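Local coordinates for protein beta-1,3-glucanosyltransferase (Rhizomucor miehei CAU432, PDB 4WTP) that belongs to glycosyl hydrolase family 17 and folds as a single chain into a barrel of parallel beta strands wrapped in helices, at residues 93-98 with 182-187; 189-194 with 273-278; 205-210 with 219-224. One frame throughout, in Å; residues are numbered along the deposited sequence.

Interaction 1: 93-98 with 182-187; sequences RIYLGM and FLMMNA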
ATOM      1  N   ARG A  93       0.499   0.192 -14.050  1.00 16.23           N
ATOM      2  CA  ARG A  93       1.780   0.225 -13.334  1.00 14.39           C
ATOM      3  C   ARG A  93       1.650  -0.486 -11.980  1.00 11.65           C
ATOM      4  O   ARG A  93       0.514  -0.781 -11.550  1.00 12.55           O
ATOM      5  CB  ARG A  93       2.220   1.665 -13.080  1.00 17.40           C
ATOM      6  CG  ARG A  93       2.001   2.640 -14.221  1.00 20.51           C
ATOM      7  CD  ARG A  93       3.123   2.569 -15.210  1.00 21.61           C
ATOM      8  NE  ARG A  93       4.438   2.775 -14.596  1.00 19.11           N
ATOM      9  CZ  ARG A  93       5.585   2.588 -15.257  1.00 19.25           C
ATOM     10  NH1 ARG A  93       5.574   2.171 -16.519  1.00 22.21           N
ATOM     11  NH2 ARG A  93       6.738   2.803 -14.643  1.00 19.23           N
ATOM     12  N   ILE A  94       2.765  -0.708 -11.288  1.00 11.74           N
ATOM     13  CA  ILE A  94       2.737  -1.483 -10.044  1.00 11.53           C
ATOM     14  C   ILE A  94       3.818  -1.065  -9.056  1.00 11.13           C
ATOM     15  O   ILE A  94       4.952  -0.777  -9.449  1.00 12.30           O
ATOM     16  CB  ILE A  94       2.808  -3.014 -10.331  1.00 13.41           C
ATOM     17  CG1 ILE A  94       2.496  -3.830  -9.088  1.00 12.69           C
ATOM     18  CG2 ILE A  94       4.121  -3.433 -10.991  1.00 14.47           C
ATOM     19  CD1 ILE A  94       2.178  -5.299  -9.386  1.00 14.51           C
ATOM     20  N   TYR A  95       3.503  -1.082  -7.758  1.00 10.76           N
ATOM     21  CA  TYR A  95       4.519  -1.072  -6.694  1.00 10.74           C
ATOM     22  C   TYR A  95       4.582  -2.496  -6.183  1.00 10.83           C
ATOM     23  O   TYR A  95       3.548  -3.092  -5.829  1.00 11.95           O
ATOM     24  CB  TYR A  95       4.106  -0.174  -5.518  1.00 11.35           C
ATOM     25  CG  TYR A  95       4.437   1.289  -5.693  1.00 11.25           C
ATOM     26  CD1 TYR A  95       3.733   2.098  -6.591  1.00 13.68           C
ATOM     27  CD2 TYR A  95       5.440   1.872  -4.919  1.00 13.55           C
ATOM     28  CE1 TYR A  95       4.045   3.460  -6.726  1.00 13.38           C
ATOM     29  CE2 TYR A  95       5.750   3.203  -5.035  1.00 15.61           C
ATOM     30  CZ  TYR A  95       5.083   3.975  -5.958  1.00 13.01           C
ATOM     31  OH  TYR A  95       5.376   5.316  -6.052  1.00 14.50           O
ATOM     32  N   LEU A  96       5.784  -3.063  -6.145  1.00 12.23           N
ATOM     33  CA  LEU A  96       5.972  -4.401  -5.588  1.00 12.32           C
ATOM     34  C   LEU A  96       6.429  -4.328  -4.142  1.00 12.25           C
ATOM     35  O   LEU A  96       7.468  -3.756  -3.816  1.00 14.55           O
ATOM     36  CB  LEU A  96       7.042  -5.141  -6.396  1.00 13.08           C
ATOM     37  CG  LEU A  96       6.752  -5.487  -7.849  1.00 14.34           C
ATOM     38  CD1 LEU A  96       7.928  -6.218  -8.505  1.00 14.15           C
ATOM     39  CD2 LEU A  96       5.512  -6.356  -7.927  1.00 16.09           C
ATOM     40  N   GLY A  97       5.647  -4.933  -3.244  1.00 12.89           N
ATOM     41  CA  GLY A  97       6.014  -5.007  -1.837  1.00 14.33           C
ATOM     42  C   GLY A  97       6.714  -6.323  -1.559  1.00 13.50           C
ATOM     43  O   GLY A  97       6.340  -7.370  -2.138  1.00 15.10           O
ATOM     44  N   MET A  98       7.713  -6.252  -0.685  1.00 14.00           N
ATOM     45  CA  MET A  98       8.357  -7.416  -0.091  1.00 15.80           C
ATOM     46  C   MET A  98       7.796  -7.578   1.301  1.00 17.25           C
ATOM     47  O   MET A  98       7.682  -6.597   2.053  1.00 17.75           O
ATOM     48  CB  MET A  98       9.873  -7.208   0.019  1.00 15.82           C
ATOM     49  CG  MET A  98      10.571  -6.898  -1.306  1.00 16.54           C
ATOM     50  SD  MET A  98      12.370  -6.619  -1.189  1.00 16.23           S
ATOM     51  CE  MET A  98      12.960  -8.323  -0.957  1.00 17.42           C
ATOM     52  N   PHE A 182      12.923   6.753  -1.190  1.00 12.43           N
ATOM     53  CA  PHE A 182      11.786   7.505  -0.674  1.00 11.79           C
ATOM     54  C   PHE A 182      11.158   6.756   0.494  1.00 10.29           C
ATOM     55  O   PHE A 182      11.413   5.570   0.714  1.00 12.02           O
ATOM     56  CB  PHE A 182      10.743   7.830  -1.766  1.00 13.43           C
ATOM     57  CG  PHE A 182      10.141   6.618  -2.435  1.00 11.96           C
ATOM     58  CD1 PHE A 182      10.841   5.892  -3.395  1.00 15.68           C
ATOM     59  CD2 PHE A 182       8.866   6.183  -2.080  1.00 12.50           C
ATOM     60  CE1 PHE A 182      10.271   4.772  -3.998  1.00 16.69           C
ATOM     61  CE2 PHE A 182       8.280   5.091  -2.703  1.00 13.09           C
ATOM     62  CZ  PHE A 182       8.989   4.370  -3.649  1.00 16.29           C
ATOM     63  N   LEU A 183      10.308   7.455   1.246  1.00 10.83           N
ATOM     64  CA  LEU A 183       9.637   6.885   2.409  1.00 10.38           C
ATOM     65  C   LEU A 183       8.180   6.661   2.075  1.00 10.02           C
ATOM     66  O   LEU A 183       7.599   7.429   1.298  1.00 10.05           O
ATOM     67  CB  LEU A 183       9.716   7.864   3.572  1.00 10.16           C
ATOM     68  CG  LEU A 183      11.061   8.194   4.225  1.00  9.67           C
ATOM     69  CD1 LEU A 183      11.959   8.995   3.305  1.00 11.48           C
ATOM     70  CD2 LEU A 183      10.857   8.911   5.539  1.00 10.67           C
ATOM     71  N   MET A 184       7.571   5.642   2.683  1.00  9.62           N
ATOM     72  CA  MET A 184       6.124   5.480   2.538  1.00 10.16           C
ATOM     73  C   MET A 184       5.479   5.274   3.902  1.00 10.08           C
ATOM     74  O   MET A 184       5.863   4.389   4.679  1.00 10.40           O
ATOM     75  CB  MET A 184       5.764   4.296   1.640  1.00 10.75           C
ATOM     76  CG  MET A 184       6.376   4.326   0.248  1.00 11.02           C
ATOM     77  SD  MET A 184       5.569   3.180  -0.990  1.00 12.08           S
ATOM     78  CE  MET A 184       4.207   4.251  -1.544  1.00 14.16           C
ATOM     79  N   MET A 185       4.495   6.089   4.194  1.00  9.32           N
ATOM     80  CA  MET A 185       3.766   6.020   5.454  1.00  8.76           C
ATOM     81  C   MET A 185       2.518   5.155   5.425  1.00  8.74           C
ATOM     82  O   MET A 185       1.712   5.261   4.558  1.00  9.26           O
ATOM     83  CB  MET A 185       3.342   7.431   5.831  1.00 20.00           C
ATOM     84  CG  MET A 185       2.675   7.549   7.220  1.00 20.00           C
ATOM     85  SD  MET A 185       2.099   9.258   7.747  1.00 20.00           S
ATOM     86  CE  MET A 185       0.665   9.562   6.623  1.00 20.00           C
ATOM     87  N   ASN A 186       2.384   4.331   6.454  1.00  8.79           N
ATOM     88  CA  ASN A 186       1.096   3.654   6.706  1.00  9.33           C
ATOM     89  C   ASN A 186       0.487   4.381   7.877  1.00  9.43           C
ATOM     90  O   ASN A 186       1.143   4.513   8.927  1.00 10.58           O
ATOM     91  CB  ASN A 186       1.307   2.213   7.168  1.00 10.57           C
ATOM     92  CG  ASN A 186       1.967   1.317   6.142  1.00 11.88           C
ATOM     93  OD1 ASN A 186       1.964   1.565   4.950  1.00 11.60           O
ATOM     94  ND2 ASN A 186       2.483   0.203   6.628  1.00 13.66           N
ATOM     95  N   ALA A 187      -0.750   4.840   7.753  1.00 10.32           N
ATOM     96  CA  ALA A 187      -1.398   5.509   8.888  1.00 10.34           C
ATOM     97  C   ALA A 187      -2.887   5.322   8.782  1.00 10.28           C
ATOM     98  O   ALA A 187      -3.472   5.596   7.723  1.00 12.10           O
ATOM     99  CB  ALA A 187      -1.055   7.000   8.901  1.00 11.55           C
TER
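Tyr95 and Phe182 meet ring to ring inside the barrel, reaching toward each other from strands 93-98 and 182-186. These two strands are not neighbours in the sheet: strands 125-132 and 163-167 lie between them, so the side chains bridge the interior rather than pair along the backbone. The apolar contact rests on one corner of the tyrosine ring, where Tyr95 CE2 is 3.7 Å from Phe182 CZ. Phe182 brings its outer carbons, CE2 and CZ, to the edge of the Tyr95 ring, with CE2 in its plane. With chi1 at 60°, Phe182 CG sits between its backbone N and carbonyl carbon, which brings the CE2-CZ side of the ring against Tyr95.

A Met-aromatic contact joins the same tyrosine to Met184, two residues after Phe182 on its strand. Met184 SD lies 4.9 Å from the centroid of the Tyr95 ring, 52° off the ring normal, thus neither squarely over the face nor in the plane. A bend at chi3 (85°) turns the methyl back to the ring, placing Met184 CE 4.0 Å from Tyr95 CE2.

Polar partners hold the far end of the tyrosine: Tyr95 OH is hydrogen-bonded to Tyr38 OH and Lys220 NZ, and Lys220 also makes a cation-pi contact with Phe182. Inward-facing side chains of alternate strand residues, packed in the interior, are characteristic of the core of a (beta/alpha)8 barrel.

Interaction 2: 189-194 with 273-278; sequences PYWEGV and GGVEAH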
ATOM      1  N   PRO A 189      -5.974   6.766  10.988  1.00 11.66           N
ATOM      2  CA  PRO A 189      -6.657   7.451  12.073  1.00 12.37           C
ATOM      3  C   PRO A 189      -7.790   6.626  12.724  1.00 12.75           C
ATOM      4  O   PRO A 189      -8.046   6.779  13.932  1.00 12.18           O
ATOM      5  CB  PRO A 189      -7.156   8.721  11.396  1.00 14.36           C
ATOM      6  CG  PRO A 189      -6.050   9.038  10.411  1.00 14.65           C
ATOM      7  CD  PRO A 189      -5.644   7.688   9.879  1.00 13.23           C
ATOM      8  N   TYR A 190      -8.475   5.790  11.955  1.00 11.53           N
ATOM      9  CA  TYR A 190      -9.485   4.921  12.498  1.00 11.23           C
ATOM     10  C   TYR A 190      -8.978   4.124  13.696  1.00 11.04           C
ATOM     11  O   TYR A 190      -9.651   3.984  14.728  1.00 11.85           O
ATOM     12  CB  TYR A 190      -9.971   3.938  11.409  1.00 11.75           C
ATOM     13  CG  TYR A 190     -11.033   3.039  11.955  1.00 11.08           C
ATOM     14  CD1 TYR A 190     -12.379   3.448  11.925  1.00  9.62           C
ATOM     15  CD2 TYR A 190     -10.746   1.802  12.526  1.00 12.73           C
ATOM     16  CE1 TYR A 190     -13.375   2.656  12.476  1.00 10.11           C
ATOM     17  CE2 TYR A 190     -11.742   1.014  13.067  1.00 12.35           C
ATOM     18  CZ  TYR A 190     -13.063   1.439  13.044  1.00 12.30           C
ATOM     19  OH  TYR A 190     -14.050   0.656  13.591  1.00 13.74           O
ATOM     20  N   TRP A 191      -7.788   3.560  13.555  1.00 11.72           N
ATOM     21  CA  TRP A 191      -7.228   2.750  14.632  1.00 11.90           C
ATOM     22  C   TRP A 191      -6.655   3.574  15.791  1.00 12.82           C
ATOM     23  O   TRP A 191      -6.234   3.009  16.815  1.00 14.98           O
ATOM     24  CB  TRP A 191      -6.147   1.816  14.061  1.00 13.82           C
ATOM     25  CG  TRP A 191      -6.669   0.768  13.132  1.00 14.23           C
ATOM     26  CD1 TRP A 191      -6.302   0.540  11.815  1.00 16.21           C
ATOM     27  CD2 TRP A 191      -7.653  -0.242  13.442  1.00 13.33           C
ATOM     28  NE1 TRP A 191      -6.988  -0.528  11.297  1.00 16.64           N
ATOM     29  CE2 TRP A 191      -7.810  -1.050  12.242  1.00 13.76           C
ATOM     30  CE3 TRP A 191      -8.373  -0.565  14.567  1.00 13.58           C
ATOM     31  CZ2 TRP A 191      -8.674  -2.120  12.199  1.00 13.47           C
ATOM     32  CZ3 TRP A 191      -9.255  -1.638  14.516  1.00 13.99           C
ATOM     33  CH2 TRP A 191      -9.399  -2.406  13.357  1.00 14.39           C
ATOM     34  N   GLU A 192      -6.679   4.892  15.644  1.00 13.66           N
ATOM     35  CA  GLU A 192      -6.278   5.837  16.669  1.00 14.91           C
ATOM     36  C   GLU A 192      -7.521   6.421  17.358  1.00 14.26           C
ATOM     37  O   GLU A 192      -7.410   7.254  18.260  1.00 17.06           O
ATOM     38  CB  GLU A 192      -5.416   6.951  16.070  1.00 16.43           C
ATOM     39  CG  GLU A 192      -4.206   6.459  15.265  1.00 17.14           C
ATOM     40  CD  GLU A 192      -3.670   7.549  14.324  1.00 20.63           C
ATOM     41  OE1 GLU A 192      -3.553   8.709  14.780  1.00 21.91           O
ATOM     42  OE2 GLU A 192      -3.369   7.288  13.118  1.00 23.47           O
ATOM     43  N   GLY A 193      -8.713   6.005  16.924  1.00 12.76           N
ATOM     44  CA  GLY A 193      -9.935   6.485  17.573  1.00 13.12           C
ATOM     45  C   GLY A 193     -10.318   7.907  17.203  1.00 12.61           C
ATOM     46  O   GLY A 193     -11.141   8.525  17.899  1.00 15.87           O
ATOM     47  N   VAL A 194      -9.746   8.442  16.123  1.00 13.09           N
ATOM     48  CA  VAL A 194     -10.032   9.812  15.653  1.00 13.47           C
ATOM     49  C   VAL A 194     -11.415   9.868  14.985  1.00 13.71           C
ATOM     50  O   VAL A 194     -11.736   9.031  14.130  1.00 13.04           O
ATOM     51  CB  VAL A 194      -8.940  10.282  14.690  1.00 13.45           C
ATOM     52  CG1 VAL A 194      -9.233  11.670  14.129  1.00 14.77           C
ATOM     53  CG2 VAL A 194      -7.581  10.264  15.408  1.00 15.67           C
ATOM     54  N   GLY A 273     -12.350 -10.805   8.867  1.00 24.99           N
ATOM     55  CA  GLY A 273     -13.427 -10.551   9.825  1.00 26.83           C
ATOM     56  C   GLY A 273     -13.511  -9.146  10.389  1.00 25.07           C
ATOM     57  O   GLY A 273     -12.619  -8.326  10.145  1.00 23.53           O
ATOM     58  N   GLY A 274     -14.593  -8.871  11.123  1.00 22.79           N
ATOM     59  CA  GLY A 274     -14.822  -7.600  11.805  1.00 23.63           C
ATOM     60  C   GLY A 274     -14.663  -6.425  10.860  1.00 19.94           C
ATOM     61  O   GLY A 274     -14.964  -6.550   9.665  1.00 19.36           O
ATOM     62  N   VAL A 275     -14.212  -5.272  11.367  0.76 19.04           N
ATOM     63  CA  VAL A 275     -14.027  -4.089  10.505  0.76 16.07           C
ATOM     64  C   VAL A 275     -12.981  -4.376   9.430  0.76 14.62           C
ATOM     65  O   VAL A 275     -13.020  -3.762   8.386  0.76 15.07           O
ATOM     66  CB  VAL A 275     -13.681  -2.754  11.252  0.76 14.61           C
ATOM     67  CG1 VAL A 275     -14.837  -2.261  12.119  0.76 15.03           C
ATOM     68  CG2 VAL A 275     -12.468  -2.965  12.125  0.76 16.48           C
ATOM     69  N   GLU A 276     -12.033  -5.286   9.689  1.00 14.16           N
ATOM     70  CA  GLU A 276     -10.963  -5.536   8.715  1.00 14.19           C
ATOM     71  C   GLU A 276     -11.486  -6.106   7.393  1.00 13.05           C
ATOM     72  O   GLU A 276     -10.848  -6.047   6.373  1.00 13.92           O
ATOM     73  CB  GLU A 276      -9.836  -6.411   9.304  1.00 18.59           C
ATOM     74  CG  GLU A 276      -9.116  -5.735  10.447  1.00 19.89           C
ATOM     75  CD  GLU A 276      -8.000  -6.567  10.965  1.00 33.38           C
ATOM     76  OE1 GLU A 276      -7.370  -7.251  10.150  1.00 33.38           O
ATOM     77  OE2 GLU A 276      -7.794  -6.548  12.174  1.00 35.26           O
ATOM     78  N   ALA A 277     -12.701  -6.619   7.448  1.00 13.30           N
ATOM     79  CA  ALA A 277     -13.365  -7.157   6.255  1.00 12.91           C
ATOM     80  C   ALA A 277     -14.092  -6.099   5.422  1.00 11.44           C
ATOM     81  O   ALA A 277     -14.789  -6.433   4.473  1.00 12.53           O
ATOM     82  CB  ALA A 277     -14.315  -8.285   6.657  1.00 15.26           C
ATOM     83  N   HIS A 278     -13.965  -4.826   5.785  1.00 10.76           N
ATOM     84  CA  HIS A 278     -14.761  -3.752   5.181  1.00  9.92           C
ATOM     85  C   HIS A 278     -13.973  -2.519   4.740  1.00  9.34           C
ATOM     86  O   HIS A 278     -14.557  -1.424   4.672  1.00  9.24           O
ATOM     87  CB  HIS A 278     -15.859  -3.334   6.155  1.00 10.94           C
ATOM     88  CG  HIS A 278     -16.807  -4.465   6.479  1.00 12.03           C
ATOM     89  ND1 HIS A 278     -17.804  -4.867   5.650  1.00 12.73           N
ATOM     90  CD2 HIS A 278     -16.835  -5.311   7.559  1.00 13.64           C
ATOM     91  CE1 HIS A 278     -18.457  -5.910   6.205  1.00 14.70           C
ATOM     92  NE2 HIS A 278     -17.872  -6.170   7.379  1.00 15.67           N
TER
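Trp191 and Tyr190 present two differently turned rings to Val275. One face of the Trp191 indole lies against Tyr190, whose CD2 stands 3.8 Å above the indole plane, over its centre; Trp191 CD2 in turn sits in the plane of the Tyr190 ring, at its edge. The outer edge of the indole meets Glu276, whose CG is 4.0 Å from Trp191 CZ2, with the carboxylate plane 88° from that of the indole. In the conformer described, Val275 CG2 lies between the two rings, 3.4 Å from Trp191 CH2 and 4.2 Å from Tyr190 CE2, while Val275 CG1 is 3.4 Å from Tyr190 OH. A second conformer makes these close approaches less certain. A chi1 of -179° puts the Tyr190 ring anti to its backbone N and directs the phenol at the valine.

The contact ties two loops at the C-terminal end of the barrel strands, one after strand 182-186 and the other after strand 262-263. Residues 275-277 form a short 3-10 turn, entered through Gly273 and Gly274, both with positive phi. Within 189-194, Pro189 O accepts Glu192 N and Val194 N from opposite faces of its carbonyl plane. Trp226 meets Tyr190 edge-to-face, and Phe233 meets Trp191.

Interaction 3: 205-210 with 219-224; sequences SHYDQV and VKISET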
ATOM      1  N   SER A 205      -1.213  15.519   9.458  0.53 12.81           N
ATOM      2  CA  SER A 205      -0.288  15.797  10.559  0.53 14.11           C
ATOM      3  C   SER A 205       0.753  14.693  10.693  0.53 13.14           C
ATOM      4  O   SER A 205       1.948  14.953  10.895  0.53 14.05           O
ATOM      5  CB  SER A 205      -1.043  15.982  11.866  0.53 16.64           C
ATOM      6  OG  SER A 205      -1.636  17.257  11.880  0.53 18.58           O
ATOM      7  N   HIS A 206       0.314  13.448  10.573  1.00 12.96           N
ATOM      8  CA  HIS A 206       1.232  12.311  10.642  1.00 12.65           C
ATOM      9  C   HIS A 206       2.177  12.331   9.451  1.00 11.88           C
ATOM     10  O   HIS A 206       3.391  12.097   9.624  1.00 12.57           O
ATOM     11  CB  HIS A 206       0.467  10.993  10.708  1.00 12.85           C
ATOM     12  CG  HIS A 206      -0.297  10.793  11.976  1.00 14.76           C
ATOM     13  ND1 HIS A 206      -0.118  11.558  13.072  1.00 16.64           N
ATOM     14  CD2 HIS A 206      -1.242   9.845  12.308  1.00 15.29           C
ATOM     15  CE1 HIS A 206      -0.930  11.116  14.058  1.00 18.25           C
ATOM     16  NE2 HIS A 206      -1.625  10.077  13.583  1.00 16.83           N
ATOM     17  N   TYR A 207       1.663  12.695   8.265  1.00 11.70           N
ATOM     18  CA  TYR A 207       2.515  12.844   7.100  1.00 11.37           C
ATOM     19  C   TYR A 207       3.633  13.843   7.370  1.00 11.82           C
ATOM     20  O   TYR A 207       4.773  13.590   7.032  1.00 12.19           O
ATOM     21  CB  TYR A 207       1.665  13.279   5.900  1.00 11.41           C
ATOM     22  CG  TYR A 207       2.451  13.557   4.655  1.00 11.74           C
ATOM     23  CD1 TYR A 207       2.810  12.508   3.812  1.00 11.85           C
ATOM     24  CD2 TYR A 207       2.878  14.858   4.339  1.00 13.53           C
ATOM     25  CE1 TYR A 207       3.553  12.729   2.681  1.00 13.18           C
ATOM     26  CE2 TYR A 207       3.642  15.083   3.197  1.00 15.11           C
ATOM     27  CZ  TYR A 207       3.961  14.009   2.360  1.00 13.75           C
ATOM     28  OH  TYR A 207       4.735  14.187   1.220  1.00 16.66           O
ATOM     29  N   ASP A 208       3.297  14.955   8.010  1.00 11.82           N
ATOM     30  CA  ASP A 208       4.317  15.979   8.266  1.00 13.09           C
ATOM     31  C   ASP A 208       5.389  15.471   9.218  1.00 12.62           C
ATOM     32  O   ASP A 208       6.542  15.881   9.106  1.00 12.68           O
ATOM     33  CB  ASP A 208       3.674  17.255   8.804  1.00 15.03           C
ATOM     34  CG  ASP A 208       2.908  18.013   7.739  1.00 20.52           C
ATOM     35  OD1 ASP A 208       3.152  17.766   6.533  1.00 21.03           O
ATOM     36  OD2 ASP A 208       2.099  18.877   8.121  1.00 25.76           O
ATOM     37  N   GLN A 209       5.029  14.587  10.145  1.00 12.14           N
ATOM     38  CA  GLN A 209       6.040  13.963  11.014  1.00 12.94           C
ATOM     39  C   GLN A 209       6.997  13.082  10.211  1.00 12.64           C
ATOM     40  O   GLN A 209       8.190  13.019  10.496  1.00 13.27           O
ATOM     41  CB  GLN A 209       5.390  13.142  12.132  1.00 15.28           C
ATOM     42  CG  GLN A 209       4.580  13.993  13.093  1.00 18.55           C
ATOM     43  CD  GLN A 209       5.462  14.824  14.010  1.00 21.72           C
ATOM     44  OE1 GLN A 209       6.606  14.453  14.298  1.00 23.80           O
ATOM     45  NE2 GLN A 209       4.938  15.954  14.470  1.00 29.75           N
ATOM     46  N   VAL A 210       6.488  12.397   9.192  1.00 11.65           N
ATOM     47  CA  VAL A 210       7.354  11.597   8.347  1.00 11.30           C
ATOM     48  C   VAL A 210       8.250  12.510   7.514  1.00 11.57           C
ATOM     49  O   VAL A 210       9.442  12.223   7.331  1.00 12.13           O
ATOM     50  CB  VAL A 210       6.580  10.604   7.469  1.00 10.55           C
ATOM     51  CG1 VAL A 210       7.539   9.782   6.603  1.00 11.91           C
ATOM     52  CG2 VAL A 210       5.770   9.675   8.341  1.00 11.95           C
ATOM     53  N   VAL A 219       8.314  11.710   0.309  1.00 10.83           N
ATOM     54  CA  VAL A 219       7.458  10.949   1.191  1.00 10.33           C
ATOM     55  C   VAL A 219       6.126  10.669   0.497  1.00  9.71           C
ATOM     56  O   VAL A 219       5.428  11.588   0.073  1.00 11.20           O
ATOM     57  CB  VAL A 219       7.185  11.699   2.533  1.00  9.88           C
ATOM     58  CG1 VAL A 219       6.326  10.832   3.423  1.00 12.03           C
ATOM     59  CG2 VAL A 219       8.508  12.018   3.249  1.00 11.10           C
ATOM     60  N   LYS A 220       5.770   9.392   0.395  0.51  9.30           N
ATOM     61  CA  LYS A 220       4.505   8.969  -0.176  0.51  9.44           C
ATOM     62  C   LYS A 220       3.704   8.274   0.923  0.51  9.12           C
ATOM     63  O   LYS A 220       4.212   8.012   2.017  0.51  9.76           O
ATOM     64  CB  LYS A 220       4.754   8.029  -1.368  0.51 10.13           C
ATOM     65  CG  LYS A 220       5.690   8.634  -2.408  0.51 10.81           C
ATOM     66  CD  LYS A 220       5.803   7.778  -3.658  0.51 12.23           C
ATOM     67  CE  LYS A 220       6.795   8.388  -4.626  0.51 14.64           C
ATOM     68  NZ  LYS A 220       6.223   8.327  -5.994  0.51 16.67           N
ATOM     69  N   ILE A 221       2.444   7.986   0.634  1.00  9.32           N
ATOM     70  CA  ILE A 221       1.581   7.268   1.591  1.00  9.02           C
ATOM     71  C   ILE A 221       1.309   5.880   1.034  1.00  8.96           C
ATOM     72  O   ILE A 221       0.678   5.746  -0.012  1.00 10.05           O
ATOM     73  CB  ILE A 221       0.302   8.063   1.913  1.00  8.74           C
ATOM     74  CG1 ILE A 221       0.674   9.429   2.523  1.00  9.93           C
ATOM     75  CG2 ILE A 221      -0.605   7.268   2.847  1.00  9.57           C
ATOM     76  CD1 ILE A 221      -0.516  10.332   2.793  1.00 11.36           C
ATOM     77  N   SER A 222       1.766   4.839   1.725  0.59  8.36           N
ATOM     78  CA  SER A 222       1.565   3.479   1.242  0.59  8.90           C
ATOM     79  C   SER A 222       0.231   2.870   1.651  0.59  8.72           C
ATOM     80  O   SER A 222      -0.238   1.963   0.980  0.59  8.88           O
ATOM     81  CB  SER A 222       2.711   2.582   1.681  0.59  9.53           C
ATOM     82  OG  SER A 222       3.081   2.938   2.991  0.59  9.21           O
ATOM     83  N   GLU A 223      -0.364   3.360   2.741  1.00  8.55           N
ATOM     84  CA  GLU A 223      -1.674   2.838   3.168  1.00  9.91           C
ATOM     85  C   GLU A 223      -2.404   3.859   4.016  1.00  8.75           C
ATOM     86  O   GLU A 223      -1.833   4.403   4.996  1.00 10.11           O
ATOM     87  CB  GLU A 223      -1.569   1.587   4.063  1.00 11.42           C
ATOM     88  CG  GLU A 223      -0.962   0.329   3.514  1.00 12.83           C
ATOM     89  CD  GLU A 223      -0.782  -0.709   4.592  1.00 15.86           C
ATOM     90  OE1 GLU A 223      -1.074  -0.441   5.763  1.00 18.28           O
ATOM     91  OE2 GLU A 223      -0.275  -1.779   4.300  1.00 20.90           O
ATOM     92  N   THR A 224      -3.692   4.051   3.697  1.00  9.22           N
ATOM     93  CA  THR A 224      -4.663   4.597   4.640  1.00  8.89           C
ATOM     94  C   THR A 224      -6.040   4.256   4.075  1.00  8.91           C
ATOM     95  O   THR A 224      -6.187   4.024   2.870  1.00  8.83           O
ATOM     96  CB  THR A 224      -4.530   6.112   4.844  1.00  8.85           C
ATOM     97  OG1 THR A 224      -5.290   6.454   6.001  1.00  9.60           O
ATOM     98  CG2 THR A 224      -5.107   6.899   3.660  1.00 10.64           C
TER
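Tyr207 and Val219 run side by side, pointing opposite ways, and the phenol continues along the valine until its hydroxyl reaches the strand backbone. Tyr207 OH donates a hydrogen bond of 2.9 Å to Val219 O. The donor stands 30° out of the carbonyl plane, and the C=O...donor angle of 132° makes the approach bent rather than end-on. Seen from the ring, the acceptor lies at the edge and in the ring plane. Extended trans to its own nitrogen, the Tyr207 side chain carries the ring away from the helix and over to the strand.

Helix 196-212 and strand 219-223 are the last two elements of a beta-alpha-beta unit that begins with strand 182-186. The helix lies on the outer side of the barrel sheet, and the N-to-C directions of the two short segments are 131° apart.

Val219 is wedged between two helix side chains one turn apart: its CG1 is 3.4 Å from Tyr207 CE1 and 3.6 Å from Val210 CG1. Val210 and Val219 meet at a slant, methyl to methyl, and Val210 also rests on Leu183 and Met185 of the adjoining strand. Ile221, further along, brings its CG1 to 4.0 Å from Tyr207 CD1, at a slant to the ring. Lys220, between these two residues, turns to the barrel interior, where its NZ forms a salt bridge with Asp260.

Interactions 1 and 3 are buried and share the sheet: strands 182-186 and 219-223 are neighbours, linked by a hydrogen bond of Asn186 OD1 with Ser222 OG and, just beyond their ends, Ala187 O with Thr224 OG1. They lie on different sides of it, interaction 1 in the barrel interior and interaction 3 between sheet and outer helix. Interaction 2 is partly buried, its centre about 16 Å from the centre of the chain, and joins loops instead of regular elements. Aromatic rings appear in all three, but only interaction 3 has a hydrogen bond across its segments. A hydrogen bond between Glu192 OE1 and His206 NE2 links interactions 2 and 3.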